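Local coordinates for DyP-type peroxidase (Thermobifida cellulosilytica, PDB 4GS1), which probably uses its haem to catalyse the hydrogen peroxide-driven oxidation of dyes and other organic substrates, as DyP-type peroxidases do, at residues Ala37-Gln40 and Pro41-Gly45; Leu296-Pro299 and Glu300-Val304. All blocks are in the same frame, centred on the assembly; numbering follows the deposited sequence.

Contact 1 (Ala37-Gln40 and Pro41-Gly45); sequences AAPQ and PGISG
Ile-43 lays its CD1 methyl against the ring of Pro-39, touching CG at 3.5 Å and CD almost as closely, and the two side chains cross at about a right angle. Its CG1 branch runs anti to the carbonyl carbon and then extends (chi1 -62°, chi2 165°), which carries CD1 back over the bend to the proline. The peptide bond between Ala-38 and Pro-39 is cis, which bends the chain at the proline itself.

No direct hydrogen bond runs between 37-40 and 41-45; a water does the bridging. It donates to Gln-40 O at 2.7 Å and accepts from Ser-44 N at 2.8 Å, so both backbone groups are satisfied through one molecule. Ser-44 OG lies 2.9 Å from the same water, and its nearest carbon across the bend is Ala-37 CB at 4.0 Å. Gly-42 has a positive phi of 106°, a conformation glycine takes readily.

The extended side chain of Gln-40 leads away from the bend, and its amide is held at both ends, OE1 by Ile-109 N and NE2 by Pro-380 O. Pro-41 O accepts from Thr-108 OG1. The loop between helix 21-30 and strand 50-58 is thereby fastened to strand 106-111, while Pro-39 and Ile-43 rest on Ser-240 at the start of strand 240-249.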
loop_
_atom_site.group_PDB
_atom_site.type_symbol
_atom_site.label_atom_id
_atom_site.label_comp_id
_atom_site.label_asym_id
_atom_site.label_seq_id
_atom_site.Cartn_x
_atom_site.Cartn_y
_atom_site.Cartn_z
ATOM N N ALA B 37 13.367 -19.750 -11.468
ATOM C CA ALA B 37 13.586 -20.019 -10.046
ATOM C C ALA B 37 12.713 -21.178 -9.571
ATOM O O ALA B 37 11.537 -21.267 -9.933
ATOM C CB ALA B 37 13.294 -18.780 -9.238
ATOM N N ALA B 38 13.286 -22.060 -8.757
ATOM C CA ALA B 38 12.589 -23.273 -8.324
ATOM C C ALA B 38 12.116 -23.170 -6.881
ATOM O O ALA B 38 12.776 -22.530 -6.062
ATOM C CB ALA B 38 13.489 -24.487 -8.494
ATOM N N PRO B 39 10.968 -23.798 -6.561
ATOM C CA PRO B 39 10.068 -24.517 -7.478
ATOM C C PRO B 39 9.316 -23.582 -8.417
ATOM O O PRO B 39 8.964 -23.995 -9.524
ATOM C CB PRO B 39 9.080 -25.212 -6.528
ATOM C CG PRO B 39 9.090 -24.382 -5.308
ATOM C CD PRO B 39 10.517 -23.916 -5.164
ATOM N N GLN B 40 9.081 -22.347 -7.970
ATOM C CA GLN B 40 8.495 -21.289 -8.780
ATOM C C GLN B 40 9.125 -19.996 -8.278
ATOM O O GLN B 40 9.686 -19.985 -7.178
ATOM C CB GLN B 40 6.980 -21.205 -8.540
ATOM C CG GLN B 40 6.135 -22.285 -9.199
ATOM C CD GLN B 40 4.653 -22.020 -9.006
ATOM O OE1 GLN B 40 4.168 -20.912 -9.283
ATOM N NE2 GLN B 40 3.930 -23.014 -8.501
ATOM N N PRO B 41 9.033 -18.908 -9.068
ATOM C CA PRO B 41 9.475 -17.599 -8.574
ATOM C C PRO B 41 8.696 -17.222 -7.327
ATOM O O PRO B 41 7.550 -17.652 -7.178
ATOM C CB PRO B 41 9.073 -16.651 -9.702
ATOM C CG PRO B 41 9.073 -17.514 -10.935
ATOM C CD PRO B 41 8.537 -18.830 -10.458
ATOM N N GLY B 42 9.300 -16.432 -6.444
ATOM C CA GLY B 42 8.588 -15.929 -5.280
ATOM C C GLY B 42 8.978 -16.597 -3.978
ATOM O O GLY B 42 8.313 -16.395 -2.959
ATOM N N ILE B 43 10.052 -17.383 -4.005
ATOM C CA ILE B 43 10.501 -18.107 -2.820
ATOM C C ILE B 43 11.977 -17.806 -2.570
ATOM O O ILE B 43 12.338 -17.285 -1.518
ATOM C CB ILE B 43 10.280 -19.633 -2.979
ATOM C CG1 ILE B 43 8.781 -19.927 -3.138
ATOM C CG2 ILE B 43 10.870 -20.402 -1.791
ATOM C CD1 ILE B 43 8.479 -21.325 -3.643
ATOM N N SER B 44 12.820 -18.112 -3.551
ATOM C CA SER B 44 14.255 -17.853 -3.458
ATOM C C SER B 44 14.615 -16.526 -4.118
ATOM O O SER B 44 13.771 -15.868 -4.726
ATOM C CB SER B 44 15.034 -18.976 -4.139
ATOM O OG SER B 44 14.775 -18.984 -5.535
ATOM N N GLY B 45 15.876 -16.126 -4.005
ATOM C CA GLY B 45 16.328 -14.901 -4.644
ATOM C C GLY B 45 15.984 -13.675 -3.822
ATOM O O GLY B 45 15.327 -13.783 -2.783
HETATM O O HOH W 1 11.924 -19.017 -6.091
#

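Contact 2 (Leu296-Pro299 and Glu300-Val304); sequences LVIP and EDAHV. With HEM (protoporphyrin IX containing Fe), chain F.
Ala-302 and Pro-299 close a type I beta turn, and their backbone bond is the one hydrogen bond between 296-299 and 300-304. Ala-302 N donates to Pro-299 O at 3.1 Å with a nearly straight N-H...O angle of 165°, although the donor stands well above the carbonyl plane. The same oxygen also accepts from Arg-305 NE, while NH1 of that guanidinium reaches Ile-298 O.

Apolar contacts join the two limbs of the turn. Ile-298 brings its CG2 methyl to Ala-302 CB at 3.6 Å, and Pro-299 CD lies 4.1 Å from Ala-302 CB.

Two carboxylates make van der Waals contacts with aliphatic carbons. Glu-300 bends at chi2 (79°) and carries its carboxylate back over Leu-296, whose CD1 lies 3.5 Å from both OE1 and OE2. Asp-301 rests OD1 3.5 Å from Pro-299 CB.

Metal coordination takes over where helix 303-307 begins, with Ala-302 at its N-cap position. His-303 points away from the turn and binds the haem iron through NE2 at 2.2 Å. Its CG stands anti to the backbone N (chi1 -175°), which throws the imidazole out toward the porphyrin. Beside it, Val-304 CG1 packs on CAA, the first carbon of a haem propionate arm, at 3.7 Å.

On the far side of the ring, His-303 ND1 is hydrogen-bonded to Asp-363 OD2. This is the proximal His-Asp arrangement of haem peroxidases; the carboxylate fixes the rotation of the imidazole and would probably make it a more electron-rich ligand, favouring higher oxidation states of the iron.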
loop_
_atom_site.group_PDB
_atom_site.type_symbol
_atom_site.label_atom_id
_atom_site.label_comp_id
_atom_site.label_asym_id
_atom_site.label_seq_id
_atom_site.Cartn_x
_atom_site.Cartn_y
_atom_site.Cartn_z
ATOM N N LEU B 296 19.036 -16.019 33.091
ATOM C CA LEU B 296 19.285 -16.152 31.654
ATOM C C LEU B 296 19.327 -14.773 31.006
ATOM O O LEU B 296 18.488 -13.916 31.303
ATOM C CB LEU B 296 18.199 -16.999 30.984
ATOM C CG LEU B 296 18.193 -18.488 31.327
ATOM C CD1 LEU B 296 16.924 -19.145 30.816
ATOM C CD2 LEU B 296 19.419 -19.161 30.736
ATOM N N VAL B 297 20.300 -14.565 30.121
ATOM C CA VAL B 297 20.431 -13.304 29.387
ATOM C C VAL B 297 19.260 -13.101 28.419
ATOM O O VAL B 297 18.691 -12.006 28.324
ATOM C CB VAL B 297 21.787 -13.237 28.644
ATOM C CG1 VAL B 297 21.840 -12.047 27.690
ATOM C CG2 VAL B 297 22.937 -13.170 29.658
ATOM N N ILE B 298 18.910 -14.160 27.699
ATOM C CA ILE B 298 17.716 -14.146 26.850
ATOM C C ILE B 298 16.604 -14.814 27.660
ATOM O O ILE B 298 16.740 -15.960 28.066
ATOM C CB ILE B 298 17.993 -14.902 25.531
ATOM C CG1 ILE B 298 19.004 -14.111 24.695
ATOM C CG2 ILE B 298 16.708 -15.118 24.741
ATOM C CD1 ILE B 298 19.535 -14.861 23.489
ATOM N N PRO B 299 15.508 -14.087 27.935
ATOM C CA PRO B 299 14.473 -14.598 28.847
ATOM C C PRO B 299 13.857 -15.930 28.427
ATOM O O PRO B 299 13.896 -16.291 27.243
ATOM C CB PRO B 299 13.400 -13.505 28.788
ATOM C CG PRO B 299 14.180 -12.253 28.524
ATOM C CD PRO B 299 15.269 -12.679 27.563
ATOM N N GLU B 300 13.269 -16.634 29.393
ATOM C CA GLU B 300 12.654 -17.937 29.154
ATOM C C GLU B 300 11.495 -17.865 28.158
ATOM O O GLU B 300 11.157 -18.875 27.507
ATOM C CB GLU B 300 12.169 -18.532 30.481
ATOM C CG GLU B 300 12.170 -20.051 30.517
ATOM C CD GLU B 300 13.549 -20.663 30.758
ATOM O OE1 GLU B 300 13.987 -20.713 31.933
ATOM O OE2 GLU B 300 14.188 -21.112 29.777
ATOM N N ASP B 301 10.888 -16.685 28.037
ATOM C CA ASP B 301 9.752 -16.506 27.145
ATOM C C ASP B 301 10.084 -15.648 25.924
ATOM O O ASP B 301 9.183 -15.167 25.240
ATOM C CB ASP B 301 8.538 -15.924 27.898
ATOM C CG ASP B 301 8.816 -14.553 28.493
ATOM O OD1 ASP B 301 9.986 -14.111 28.468
ATOM O OD2 ASP B 301 7.859 -13.901 28.977
ATOM N N ALA B 302 11.371 -15.465 25.633
ATOM C CA ALA B 302 11.749 -14.676 24.454
ATOM C C ALA B 302 11.398 -15.400 23.168
ATOM O O ALA B 302 11.577 -16.612 23.058
ATOM C CB ALA B 302 13.237 -14.371 24.476
ATOM N N HIS B 303 10.908 -14.639 22.190
ATOM C CA HIS B 303 10.514 -15.182 20.893
ATOM C C HIS B 303 11.587 -16.066 20.254
ATOM O O HIS B 303 11.295 -17.197 19.845
ATOM C CB HIS B 303 10.125 -14.037 19.950
ATOM C CG HIS B 303 9.584 -14.492 18.633
ATOM N ND1 HIS B 303 8.342 -15.079 18.501
ATOM C CD2 HIS B 303 10.109 -14.421 17.387
ATOM C CE1 HIS B 303 8.125 -15.353 17.225
ATOM N NE2 HIS B 303 9.178 -14.969 16.535
ATOM N N VAL B 304 12.826 -15.581 20.159
ATOM C CA VAL B 304 13.839 -16.378 19.463
ATOM C C VAL B 304 14.265 -17.608 20.248
ATOM O O VAL B 304 14.759 -18.562 19.650
ATOM C CB VAL B 304 15.079 -15.574 18.999
ATOM C CG1 VAL B 304 14.645 -14.349 18.185
ATOM C CG2 VAL B 304 15.951 -15.164 20.191
HETATM C CHA HEM F . 12.785 -14.901 14.565
HETATM C CHB HEM F . 9.618 -11.239 14.686
HETATM C CHC HEM F . 5.923 -14.352 14.173
HETATM C CHD HEM F . 9.099 -17.991 13.625
HETATM C C1A HEM F . 12.234 -13.653 14.665
HETATM C C2A HEM F . 12.984 -12.443 14.898
HETATM C C3A HEM F . 12.103 -11.433 14.932
HETATM C C4A HEM F . 10.785 -11.973 14.715
HETATM C CMA HEM F . 12.416 -9.933 15.154
HETATM C CAA HEM F . 14.525 -12.378 15.074
HETATM C CBA HEM F . 15.250 -12.093 13.747
HETATM C CGA HEM F . 15.199 -13.259 12.797
HETATM O O1A HEM F . 15.958 -14.253 13.012
HETATM O O2A HEM F . 14.420 -13.196 11.813
HETATM C C1B HEM F . 8.350 -11.764 14.579
HETATM C C2B HEM F . 7.124 -11.002 14.665
HETATM C C3B HEM F . 6.095 -11.855 14.537
HETATM C C4B HEM F . 6.640 -13.187 14.349
HETATM C CMB HEM F . 7.099 -9.473 14.907
HETATM C CAB HEM F . 4.573 -11.562 14.539
HETATM C CBB HEM F . 4.058 -10.356 14.225
HETATM C C1C HEM F . 6.466 -15.611 13.983
HETATM C C2C HEM F . 5.725 -16.851 13.790
HETATM C C3C HEM F . 6.610 -17.854 13.622
HETATM C C4C HEM F . 7.928 -17.277 13.734
HETATM C CMC HEM F . 4.183 -16.934 13.737
HETATM C CAC HEM F . 6.397 -19.375 13.384
HETATM C CBC HEM F . 5.286 -20.050 13.692
HETATM C C1D HEM F . 10.359 -17.485 13.806
HETATM C C2D HEM F . 11.570 -18.257 13.664
HETATM C C3D HEM F . 12.708 -17.304 13.969
HETATM C C4D HEM F . 12.086 -16.033 14.246
HETATM C CMD HEM F . 11.708 -19.754 13.298
HETATM C CAD HEM F . 14.207 -17.641 13.956
HETATM C CBD HEM F . 14.596 -18.321 15.270
HETATM C CGD HEM F . 16.066 -18.673 15.196
HETATM O O1D HEM F . 16.906 -17.866 15.682
HETATM O O2D HEM F . 16.407 -19.742 14.624
HETATM N NA HEM F . 10.888 -13.350 14.553
HETATM N NB HEM F . 8.022 -13.098 14.390
HETATM N NC HEM F . 7.820 -15.909 13.961
HETATM N ND HEM F . 10.700 -16.172 14.145
HETATM FE FE HEM F . 9.361 -14.660 14.365
#

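In the fold
Contact 1 and contact 2 are both local, partly buried contacts where the chain doubles back, but only contact 2 holds a defined beta turn. Their centres lie 33 Å apart and their nearest atoms about 18 Å. Contact 1 is the nearer to the centre of the chain, 12 Å against 25 Å; its segment 41-45 belongs to the N-terminal DyP region, yet the contact touches strands of both four-stranded antiparallel sheets. Contact 2, in the C-terminal region, leads into helix 303-307 and leans on helix 259-266. Their chemistry differs too: contact 1 joins its halves through a water and an apolar pair, whereas contact 2 closes on a direct backbone bond and ends at the haem iron.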